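Local atomic coordinates of mandelate racemase / muconate lactonizing enzyme, C-terminal domain protein (Pseudovibrio sp. JE062, PDB entry 4JHM), a protein that belongs to the mandelate racemase / muconate lactonizing enzyme group of the enolase superfamily, joining an N-terminal capping domain to a C-terminal barrel domain. Residues 62-68 / 370-374; 192-198 / 217-223; 210-214 / 236-242. All coordinates share one frame; numbering follows the deposited sequence.

In the fold
Contact 1 lies in the N-terminal capping part, and contacts 2 and 3 lie in the barrel, on the opposite side of the chain's centre. From the centre of contact 1 it is about 34 Å to that of contact 2 and about 42 Å to that of contact 3. The loop closed by contact 1 encloses both others along the sequence. Contacts 2 and 3, with centres about 11 Å apart, meet directly: Trp218 N lies 3.0 Å from Met213 O, a probable hydrogen bond, and Met213 CE packs against Trp220 O. Contact 2 joins neighbouring barrel strands, whose C-terminal ends carry the active site in this superfamily; contact 3 joins outer helices.

Contact 1. Residues 62-68 / 370-374; sequences FDRCIIE and FASYV
Phe62 and Phe370 lie with their rings nearly parallel, planes 21° apart, but offset, with little of one ring lying over the other. The closest meeting is made by the CB of Phe62, 3.4 Å from Phe370 CZ, while the far end of the Phe62 ring leads away. Phe370 has CG between the backbone N and the carbonyl carbon (chi1 53°), and its ring is directed at the loop of Phe62 to Arg64; there Asp63 O sits at the ring edge, in its plane, 3.7 Å from Phe370 CE1. Arg64 runs past on an extended chain from CG to NE. Its CG comes to that same ring edge, its guanidinium plane stands steeply to the ring at 74°, and Arg64 NH2 ends 3.8 Å from Ala371 CB. Further along, Ile67 is directed toward the strand and lays Ile67 CD1 3.4 Å from Ala371 O. Glu68 and Tyr373 cross at about a right angle. Tyr373 OH donates to Glu68 OE1 at 2.7 Å, the carboxylate using its syn lone pair, with its plane turned nearly perpendicular to the ring. Arg71 makes a cation-pi contact with Tyr373. The helix start is capped by Asp63, whose carboxylate weakly accepts from Cys65 N and Ile66 N and is also bound by Ser56. Cys65 packs on Cys65 of the second subunit, so this helix lies at a subunit interface. Strand 369-376 pairs with strand 8-16 at the edge of the antiparallel sheet, bringing the C-terminal strand back onto the N-terminal capping domain characteristic of the enolase superfamily.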
loop_
_atom_site.group_PDB
_atom_site.type_symbol
_atom_site.label_atom_id
_atom_site.label_comp_id
_atom_site.label_asym_id
_atom_site.label_seq_id
_atom_site.Cartn_x
_atom_site.Cartn_y
_atom_site.Cartn_z
ATOM N N PHE A 62 -43.664 -10.321 -21.686
ATOM C CA PHE A 62 -42.881 -11.416 -21.138
ATOM C C PHE A 62 -41.660 -11.636 -22.023
ATOM O O PHE A 62 -41.647 -11.234 -23.186
ATOM C CB PHE A 62 -43.709 -12.691 -21.041
ATOM C CG PHE A 62 -44.866 -12.583 -20.091
ATOM C CD1 PHE A 62 -44.645 -12.416 -18.728
ATOM C CD2 PHE A 62 -46.176 -12.650 -20.558
ATOM C CE1 PHE A 62 -45.709 -12.309 -17.851
ATOM C CE2 PHE A 62 -47.242 -12.549 -19.683
ATOM C CZ PHE A 62 -47.007 -12.377 -18.328
ATOM N N ASP A 63 -40.644 -12.286 -21.471
ATOM C CA ASP A 63 -39.313 -12.281 -22.064
ATOM C C ASP A 63 -39.015 -13.512 -22.911
ATOM O O ASP A 63 -39.137 -14.641 -22.441
ATOM C CB ASP A 63 -38.278 -12.174 -20.940
ATOM C CG ASP A 63 -36.875 -11.981 -21.453
ATOM O OD1 ASP A 63 -36.675 -11.142 -22.355
ATOM O OD2 ASP A 63 -35.967 -12.661 -20.937
ATOM N N ARG A 64 -38.611 -13.286 -24.158
ATOM C CA ARG A 64 -38.069 -14.357 -25.001
ATOM C C ARG A 64 -36.542 -14.230 -25.165
ATOM O O ARG A 64 -35.923 -15.030 -25.862
ATOM C CB ARG A 64 -38.727 -14.351 -26.378
ATOM C CG ARG A 64 -40.243 -14.455 -26.381
ATOM C CD ARG A 64 -40.776 -14.383 -27.804
ATOM N NE ARG A 64 -42.198 -14.059 -27.846
ATOM C CZ ARG A 64 -43.163 -14.903 -28.208
ATOM N NH1 ARG A 64 -44.425 -14.496 -28.208
ATOM N NH2 ARG A 64 -42.880 -16.147 -28.575
ATOM N N CYS A 65 -35.947 -13.227 -24.519
ATOM C CA CYS A 65 -34.503 -12.990 -24.589
ATOM C C CYS A 65 -33.690 -14.201 -24.148
ATOM O O CYS A 65 -32.784 -14.646 -24.851
ATOM C CB CYS A 65 -34.118 -11.794 -23.712
ATOM S SG CYS A 65 -32.349 -11.407 -23.729
ATOM N N ILE A 66 -34.006 -14.714 -22.965
ATOM C CA ILE A 66 -33.327 -15.882 -22.433
ATOM C C ILE A 66 -33.604 -17.113 -23.296
ATOM O O ILE A 66 -32.681 -17.691 -23.867
ATOM C CB ILE A 66 -33.746 -16.149 -20.974
ATOM C CG1 ILE A 66 -33.165 -15.073 -20.050
ATOM C CG2 ILE A 66 -33.306 -17.538 -20.527
ATOM C CD1 ILE A 66 -31.651 -15.056 -19.972
ATOM N N ILE A 67 -34.868 -17.511 -23.412
ATOM C CA ILE A 67 -35.203 -18.724 -24.165
ATOM C C ILE A 67 -34.567 -18.737 -25.557
ATOM O O ILE A 67 -34.236 -19.802 -26.087
ATOM C CB ILE A 67 -36.725 -18.913 -24.320
ATOM C CG1 ILE A 67 -37.033 -20.364 -24.716
ATOM C CG2 ILE A 67 -37.281 -17.942 -25.350
ATOM C CD1 ILE A 67 -38.482 -20.766 -24.539
ATOM N N GLU A 68 -34.395 -17.554 -26.142
ATOM C CA GLU A 68 -33.862 -17.438 -27.494
ATOM C C GLU A 68 -32.339 -17.505 -27.484
ATOM O O GLU A 68 -31.718 -17.866 -28.481
ATOM C CB GLU A 68 -34.342 -16.137 -28.140
ATOM C CG GLU A 68 -34.492 -16.216 -29.649
ATOM C CD GLU A 68 -35.341 -17.399 -30.111
ATOM O OE1 GLU A 68 -36.450 -17.601 -29.575
ATOM O OE2 GLU A 68 -34.901 -18.124 -31.026
ATOM N N PHE A 370 -45.654 -19.462 -23.401
ATOM C CA PHE A 370 -45.862 -18.634 -24.590
ATOM C C PHE A 370 -44.765 -18.860 -25.634
ATOM O O PHE A 370 -44.830 -18.311 -26.737
ATOM C CB PHE A 370 -45.935 -17.147 -24.212
ATOM C CG PHE A 370 -44.766 -16.671 -23.398
ATOM C CD1 PHE A 370 -43.601 -16.251 -24.015
ATOM C CD2 PHE A 370 -44.829 -16.651 -22.015
ATOM C CE1 PHE A 370 -42.517 -15.822 -23.267
ATOM C CE2 PHE A 370 -43.753 -16.222 -21.263
ATOM C CZ PHE A 370 -42.595 -15.809 -21.890
ATOM N N ALA A 371 -43.761 -19.662 -25.281
ATOM C CA ALA A 371 -42.691 -20.030 -26.213
ATOM C C ALA A 371 -42.023 -21.333 -25.790
ATOM O O ALA A 371 -41.770 -21.551 -24.606
ATOM C CB ALA A 371 -41.657 -18.919 -26.297
ATOM N N SER A 372 -41.736 -22.196 -26.760
ATOM C CA SER A 372 -41.051 -23.450 -26.471
ATOM C C SER A 372 -40.333 -24.014 -27.695
ATOM O O SER A 372 -40.743 -23.785 -28.832
ATOM C CB SER A 372 -42.042 -24.486 -25.944
ATOM O OG SER A 372 -42.946 -24.875 -26.962
ATOM N N TYR A 373 -39.255 -24.752 -27.445
ATOM C CA TYR A 373 -38.542 -25.463 -28.497
ATOM C C TYR A 373 -38.334 -26.911 -28.088
ATOM O O TYR A 373 -38.566 -27.282 -26.938
ATOM C CB TYR A 373 -37.186 -24.813 -28.776
ATOM C CG TYR A 373 -37.281 -23.429 -29.378
ATOM C CD1 TYR A 373 -37.846 -23.234 -30.631
ATOM C CD2 TYR A 373 -36.793 -22.318 -28.699
ATOM C CE1 TYR A 373 -37.935 -21.971 -31.187
ATOM C CE2 TYR A 373 -36.874 -21.052 -29.250
ATOM C CZ TYR A 373 -37.447 -20.885 -30.494
ATOM O OH TYR A 373 -37.534 -19.628 -31.047
ATOM N N VAL A 374 -37.904 -27.727 -29.045
ATOM C CA VAL A 374 -37.520 -29.102 -28.772
ATOM C C VAL A 374 -36.385 -29.505 -29.719
ATOM O O VAL A 374 -36.360 -29.089 -30.877
ATOM C CB VAL A 374 -38.721 -30.064 -28.916
ATOM C CG1 VAL A 374 -39.032 -30.335 -30.383
ATOM C CG2 VAL A 374 -38.454 -31.367 -28.179
#

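Contact 2. Residues 192-198 / 217-223; sequences RFMLDTA and NWEWLEA
Arg192 to Asp196 and Trp220 to Glu222 are the neighbouring parallel strands of a beta-alpha-beta crossover, with helix 203-215 between them, in the barrel of the enolase C-terminal domain. The parallel ladder pairs Leu195 with Leu221 and Asp196 with Glu222. Leu195 N donates to Trp220 O and Leu195 O accepts from Glu222 N (2.8 Å); Thr197 N then donates to Glu222 O. At the N-terminal end Glu219 N donates to Phe193 O. The charged group here is a salt bridge, Arg192 NH2 to Glu219 OE1 at 2.8 Å, with the guanidinium and carboxylate planes 78° apart. The arginine chain, bent at chi2 and chi3, curls back to reach it, and its NH2 also gives a weak bond to Asn217 O.

The apolar contacts lie on two faces of the sheet. Phe193 CB sits over one face of Trp218, 3.7 Å from the centroid of the six-membered ring, while Trp218 NE1 is held by Glu183. On the other face the selenomethionine Met194 lays CG over the centre of the Trp220 indole and brings CE to 3.4 Å from Trp220 CH2, with SE above the face in a longer Met-aromatic contact.

Asp196 OD2 and Glu222 OE2 come within 2.9 Å of each other at the C-terminal ends of their strands, where this superfamily usually gathers metal-binding carboxylates. Lys165 pairs with Glu222, and His167 weakly bonds Asp196. Asp196 OD1 also accepts from Ala198 N, an Asx turn. Just beyond, Thr197 OG1 donates to Ala223 O at 2.8 Å, standing 40° out of the carbonyl plane.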
loop_
_atom_site.group_PDB
_atom_site.type_symbol
_atom_site.label_atom_id
_atom_site.label_comp_id
_atom_site.label_asym_id
_atom_site.label_seq_id
_atom_site.Cartn_x
_atom_site.Cartn_y
_atom_site.Cartn_z
ATOM N N ARG A 192 -35.507 -9.897 12.787
ATOM C CA ARG A 192 -34.331 -9.353 12.109
ATOM C C ARG A 192 -34.749 -8.662 10.814
ATOM O O ARG A 192 -35.423 -9.266 9.982
ATOM C CB ARG A 192 -33.335 -10.473 11.783
ATOM C CG ARG A 192 -32.826 -11.258 12.984
ATOM C CD ARG A 192 -32.086 -10.360 13.956
ATOM N NE ARG A 192 -31.047 -9.574 13.289
ATOM C CZ ARG A 192 -30.451 -8.511 13.822
ATOM N NH1 ARG A 192 -30.781 -8.088 15.037
ATOM N NH2 ARG A 192 -29.522 -7.867 13.137
ATOM N N PHE A 193 -34.347 -7.406 10.638
ATOM C CA PHE A 193 -34.752 -6.631 9.464
ATOM C C PHE A 193 -33.587 -6.303 8.538
ATOM O O PHE A 193 -32.488 -5.979 8.994
ATOM C CB PHE A 193 -35.438 -5.331 9.888
ATOM C CG PHE A 193 -36.843 -5.519 10.402
ATOM C CD1 PHE A 193 -37.911 -5.598 9.524
ATOM C CD2 PHE A 193 -37.094 -5.599 11.761
ATOM C CE1 PHE A 193 -39.201 -5.761 9.991
ATOM C CE2 PHE A 193 -38.385 -5.756 12.237
ATOM C CZ PHE A 193 -39.439 -5.838 11.351
HETATM N N MSE A 194 -33.850 -6.384 7.234
HETATM C CA MSE A 194 -32.869 -6.059 6.201
HETATM C C MSE A 194 -33.502 -5.107 5.225
HETATM O O MSE A 194 -34.726 -4.996 5.159
HETATM C CB MSE A 194 -32.424 -7.302 5.429
HETATM C CG MSE A 194 -31.713 -8.318 6.311
HETATM SE SE MSE A 194 -32.967 -9.722 6.910
HETATM C CE MSE A 194 -32.011 -11.292 6.204
ATOM N N LEU A 195 -32.669 -4.421 4.446
ATOM C CA LEU A 195 -33.141 -3.423 3.497
ATOM C C LEU A 195 -32.414 -3.568 2.167
ATOM O O LEU A 195 -31.184 -3.641 2.137
ATOM C CB LEU A 195 -32.896 -2.031 4.066
ATOM C CG LEU A 195 -33.477 -0.856 3.286
ATOM C CD1 LEU A 195 -34.992 -0.950 3.239
ATOM C CD2 LEU A 195 -33.039 0.453 3.924
ATOM N N ASP A 196 -33.173 -3.619 1.074
ATOM C CA ASP A 196 -32.596 -3.661 -0.276
ATOM C C ASP A 196 -32.916 -2.365 -1.034
ATOM O O ASP A 196 -34.079 -2.092 -1.340
ATOM C CB ASP A 196 -33.124 -4.877 -1.050
ATOM C CG ASP A 196 -32.562 -4.966 -2.465
ATOM O OD1 ASP A 196 -31.882 -4.017 -2.899
ATOM O OD2 ASP A 196 -32.798 -5.985 -3.148
ATOM N N THR A 197 -31.888 -1.569 -1.325
ATOM C CA THR A 197 -32.079 -0.298 -2.024
ATOM C C THR A 197 -31.625 -0.381 -3.489
ATOM O O THR A 197 -31.371 0.642 -4.133
ATOM C CB THR A 197 -31.341 0.858 -1.314
ATOM O OG1 THR A 197 -29.939 0.573 -1.253
ATOM C CG2 THR A 197 -31.876 1.061 0.098
ATOM N N ALA A 198 -31.509 -1.605 -3.996
ATOM C CA ALA A 198 -31.296 -1.857 -5.421
ATOM C C ALA A 198 -30.284 -0.929 -6.091
ATOM O O ALA A 198 -30.409 -0.617 -7.271
ATOM C CB ALA A 198 -32.625 -1.778 -6.152
ATOM N N ASN A 217 -29.263 -1.928 15.053
ATOM C CA ASN A 217 -28.916 -3.343 14.952
ATOM C C ASN A 217 -29.653 -4.129 13.860
ATOM O O ASN A 217 -29.888 -5.326 14.005
ATOM C CB ASN A 217 -29.103 -4.020 16.315
ATOM C CG ASN A 217 -27.997 -3.670 17.301
ATOM O OD1 ASN A 217 -26.829 -3.563 16.932
ATOM N ND2 ASN A 217 -28.363 -3.505 18.566
ATOM N N TRP A 218 -30.000 -3.467 12.762
ATOM C CA TRP A 218 -30.585 -4.167 11.621
ATOM C C TRP A 218 -29.558 -5.114 11.031
ATOM O O TRP A 218 -28.365 -4.989 11.290
ATOM C CB TRP A 218 -31.073 -3.191 10.558
ATOM C CG TRP A 218 -32.357 -2.545 10.915
ATOM C CD1 TRP A 218 -32.753 -2.147 12.155
ATOM C CD2 TRP A 218 -33.420 -2.196 10.021
ATOM N NE1 TRP A 218 -34.001 -1.581 12.093
ATOM C CE2 TRP A 218 -34.432 -1.596 10.793
ATOM C CE3 TRP A 218 -33.617 -2.339 8.645
ATOM C CZ2 TRP A 218 -35.623 -1.141 10.237
ATOM C CZ3 TRP A 218 -34.794 -1.887 8.094
ATOM C CH2 TRP A 218 -35.785 -1.293 8.888
ATOM N N GLU A 219 -30.036 -6.051 10.222
ATOM C CA GLU A 219 -29.252 -7.219 9.838
ATOM C C GLU A 219 -28.253 -6.916 8.728
ATOM O O GLU A 219 -27.054 -7.120 8.905
ATOM C CB GLU A 219 -30.200 -8.359 9.445
ATOM C CG GLU A 219 -29.520 -9.644 9.006
ATOM C CD GLU A 219 -28.774 -10.331 10.129
ATOM O OE1 GLU A 219 -28.739 -9.778 11.248
ATOM O OE2 GLU A 219 -28.223 -11.426 9.887
ATOM N N TRP A 220 -28.738 -6.440 7.583
ATOM C CA TRP A 220 -27.838 -6.039 6.506
ATOM C C TRP A 220 -28.456 -5.051 5.521
ATOM O O TRP A 220 -29.666 -5.030 5.319
ATOM C CB TRP A 220 -27.270 -7.264 5.767
ATOM C CG TRP A 220 -28.166 -7.907 4.751
ATOM C CD1 TRP A 220 -28.790 -7.304 3.699
ATOM C CD2 TRP A 220 -28.487 -9.294 4.664
ATOM N NE1 TRP A 220 -29.506 -8.227 2.977
ATOM C CE2 TRP A 220 -29.330 -9.460 3.548
ATOM C CE3 TRP A 220 -28.159 -10.414 5.433
ATOM C CZ2 TRP A 220 -29.847 -10.699 3.183
ATOM C CZ3 TRP A 220 -28.669 -11.644 5.069
ATOM C CH2 TRP A 220 -29.503 -11.777 3.952
ATOM N N LEU A 221 -27.596 -4.225 4.930
ATOM C CA LEU A 221 -27.979 -3.321 3.860
ATOM C C LEU A 221 -27.530 -3.923 2.540
ATOM O O LEU A 221 -26.335 -4.078 2.295
ATOM C CB LEU A 221 -27.326 -1.948 4.048
ATOM C CG LEU A 221 -27.469 -0.972 2.872
ATOM C CD1 LEU A 221 -28.928 -0.847 2.463
ATOM C CD2 LEU A 221 -26.892 0.399 3.193
ATOM N N GLU A 222 -28.489 -4.256 1.689
ATOM C CA GLU A 222 -28.188 -4.914 0.426
ATOM C C GLU A 222 -28.229 -3.922 -0.733
ATOM O O GLU A 222 -29.196 -3.180 -0.892
ATOM C CB GLU A 222 -29.176 -6.068 0.186
ATOM C CG GLU A 222 -29.225 -6.570 -1.249
ATOM C CD GLU A 222 -30.132 -7.773 -1.425
ATOM O OE1 GLU A 222 -30.241 -8.591 -0.482
ATOM O OE2 GLU A 222 -30.732 -7.899 -2.517
ATOM N N ALA A 223 -27.174 -3.910 -1.540
ATOM C CA ALA A 223 -27.147 -3.098 -2.750
ATOM C C ALA A 223 -27.351 -1.617 -2.434
ATOM O O ALA A 223 -28.318 -1.012 -2.894
ATOM C CB ALA A 223 -28.216 -3.579 -3.721
#

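Contact 3. Residues 210-214 / 236-242; sequences AKWME and LVANTDL
The carboxylate of Glu214 receives Asp241 N from above its plane, 37° out of it, at 2.8 Å from Glu214 OE2. Glu214 OE2 also lies 3.3 Å from Thr240 CA and faces Thr240 CB, so it rests against the turn at Thr240 and Asp241. Glu214 reaches there on an extended chain, with CG opposite the backbone N (chi1 -176°). The other flat group belongs to Trp212, whose CB is directed away from the 236-242 segment: it has Met213 CG at its indole edge, in plane, and meets Trp218 edge-to-face.

The rest of the contact is largely apolar. Leu242 CD2 is wedged between Ala210 and Met213, 3.9 Å from Ala210 CB and 3.7 Å from Met213 CB. Ala210 CB also meets Leu236 CD2 at 4.0 Å, and this joins helix 203-215 to helix 230-239. Met213 and Leu242 both continue inward to Leu221 of strand 220-222.

The turn itself is held by Thr240 OG1, which accepts from Leu242 N at 3.2 Å, forming an ST turn, and itself donates to Leu236 O. Glu214 OE2 and Asp241 OD2 are 4.2 Å apart and not in contact, so some mutual repulsion is likely. The backbone N-H of Asp241 probably offsets part of this, as may Lys211 and Arg235 of the third subunit, which form long, weak ion pairs with Asp241.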
loop_
_atom_site.group_PDB
_atom_site.type_symbol
_atom_site.label_atom_id
_atom_site.label_comp_id
_atom_site.label_asym_id
_atom_site.label_seq_id
_atom_site.Cartn_x
_atom_site.Cartn_y
_atom_site.Cartn_z
ATOM N N ALA A 210 -26.790 3.493 6.534
ATOM C CA ALA A 210 -26.016 2.409 7.136
ATOM C C ALA A 210 -25.730 2.704 8.602
ATOM O O ALA A 210 -25.933 1.847 9.467
ATOM C CB ALA A 210 -24.722 2.201 6.373
ATOM N N LYS A 211 -25.267 3.923 8.870
ATOM C CA LYS A 211 -25.036 4.383 10.232
ATOM C C LYS A 211 -26.308 4.261 11.060
ATOM O O LYS A 211 -26.268 3.867 12.221
ATOM C CB LYS A 211 -24.551 5.834 10.243
ATOM C CG LYS A 211 -23.107 6.013 9.809
ATOM C CD LYS A 211 -22.542 7.319 10.347
ATOM C CE LYS A 211 -21.198 7.674 9.718
ATOM N NZ LYS A 211 -20.128 6.667 9.968
ATOM N N TRP A 212 -27.442 4.595 10.460
ATOM C CA TRP A 212 -28.716 4.466 11.147
ATOM C C TRP A 212 -29.082 3.001 11.375
ATOM O O TRP A 212 -29.494 2.622 12.472
ATOM C CB TRP A 212 -29.819 5.165 10.360
ATOM C CG TRP A 212 -31.149 5.118 11.041
ATOM C CD1 TRP A 212 -31.723 6.102 11.793
ATOM C CD2 TRP A 212 -32.073 4.023 11.038
ATOM N NE1 TRP A 212 -32.948 5.688 12.255
ATOM C CE2 TRP A 212 -33.186 4.416 11.804
ATOM C CE3 TRP A 212 -32.068 2.748 10.460
ATOM C CZ2 TRP A 212 -34.278 3.583 12.007
ATOM C CZ3 TRP A 212 -33.151 1.922 10.663
ATOM C CH2 TRP A 212 -34.241 2.340 11.433
HETATM N N MSE A 213 -28.930 2.177 10.342
HETATM C CA MSE A 213 -29.249 0.754 10.452
HETATM C C MSE A 213 -28.320 0.134 11.455
HETATM O O MSE A 213 -28.697 -0.809 12.151
HETATM C CB MSE A 213 -29.129 0.060 9.096
HETATM C CG MSE A 213 -30.344 0.371 8.230
HETATM SE SE MSE A 213 -30.105 -0.284 6.391
HETATM C CE MSE A 213 -29.861 -2.200 6.774
ATOM N N GLU A 214 -27.102 0.675 11.538
ATOM C CA GLU A 214 -26.082 0.191 12.469
ATOM C C GLU A 214 -26.455 0.476 13.926
ATOM O O GLU A 214 -26.197 -0.346 14.800
ATOM C CB GLU A 214 -24.726 0.828 12.141
ATOM C CG GLU A 214 -23.550 0.335 12.977
ATOM C CD GLU A 214 -22.304 1.200 12.810
ATOM O OE1 GLU A 214 -22.445 2.442 12.732
ATOM O OE2 GLU A 214 -21.182 0.644 12.764
ATOM N N LEU A 236 -18.193 2.017 3.062
ATOM C CA LEU A 236 -19.298 1.524 3.896
ATOM C C LEU A 236 -18.854 0.398 4.832
ATOM O O LEU A 236 -19.151 0.421 6.029
ATOM C CB LEU A 236 -20.455 1.028 3.028
ATOM C CG LEU A 236 -21.313 2.123 2.401
ATOM C CD1 LEU A 236 -22.331 1.515 1.451
ATOM C CD2 LEU A 236 -21.994 2.939 3.486
ATOM N N VAL A 237 -18.152 -0.588 4.278
ATOM C CA VAL A 237 -17.655 -1.721 5.054
ATOM C C VAL A 237 -16.554 -1.305 6.028
ATOM O O VAL A 237 -16.378 -1.920 7.081
ATOM C CB VAL A 237 -17.117 -2.838 4.132
ATOM C CG1 VAL A 237 -16.341 -3.877 4.927
ATOM C CG2 VAL A 237 -18.264 -3.499 3.380
ATOM N N ALA A 238 -15.813 -0.261 5.686
ATOM C CA ALA A 238 -14.668 0.127 6.503
ATOM C C ALA A 238 -15.065 1.056 7.642
ATOM O O ALA A 238 -14.327 1.184 8.615
ATOM C CB ALA A 238 -13.599 0.777 5.641
ATOM N N ASN A 239 -16.223 1.700 7.527
ATOM C CA ASN A 239 -16.623 2.703 8.507
ATOM C C ASN A 239 -17.880 2.359 9.311
ATOM O O ASN A 239 -18.358 3.186 10.084
ATOM C CB ASN A 239 -16.790 4.064 7.833
ATOM C CG ASN A 239 -15.465 4.695 7.469
ATOM O OD1 ASN A 239 -14.908 5.477 8.235
ATOM N ND2 ASN A 239 -14.946 4.348 6.303
ATOM N N THR A 240 -18.407 1.148 9.129
ATOM C CA THR A 240 -19.510 0.649 9.950
ATOM C C THR A 240 -19.317 -0.832 10.231
ATOM O O THR A 240 -18.459 -1.480 9.637
ATOM C CB THR A 240 -20.883 0.811 9.265
ATOM O OG1 THR A 240 -21.119 -0.297 8.384
ATOM C CG2 THR A 240 -20.966 2.123 8.489
ATOM N N ASP A 241 -20.133 -1.365 11.133
ATOM C CA ASP A 241 -20.097 -2.787 11.462
ATOM C C ASP A 241 -21.282 -3.514 10.832
ATOM O O ASP A 241 -21.451 -4.723 10.990
ATOM C CB ASP A 241 -20.088 -2.969 12.979
ATOM C CG ASP A 241 -18.820 -2.431 13.618
ATOM O OD1 ASP A 241 -17.805 -2.277 12.900
ATOM O OD2 ASP A 241 -18.835 -2.162 14.837
ATOM N N LEU A 242 -22.096 -2.763 10.102
ATOM C CA LEU A 242 -23.269 -3.307 9.443
ATOM C C LEU A 242 -22.855 -4.168 8.254
ATOM O O LEU A 242 -22.005 -3.768 7.456
ATOM C CB LEU A 242 -24.150 -2.154 8.963
ATOM C CG LEU A 242 -25.460 -2.505 8.265
ATOM C CD1 LEU A 242 -26.460 -3.034 9.277
ATOM C CD2 LEU A 242 -26.009 -1.283 7.543
#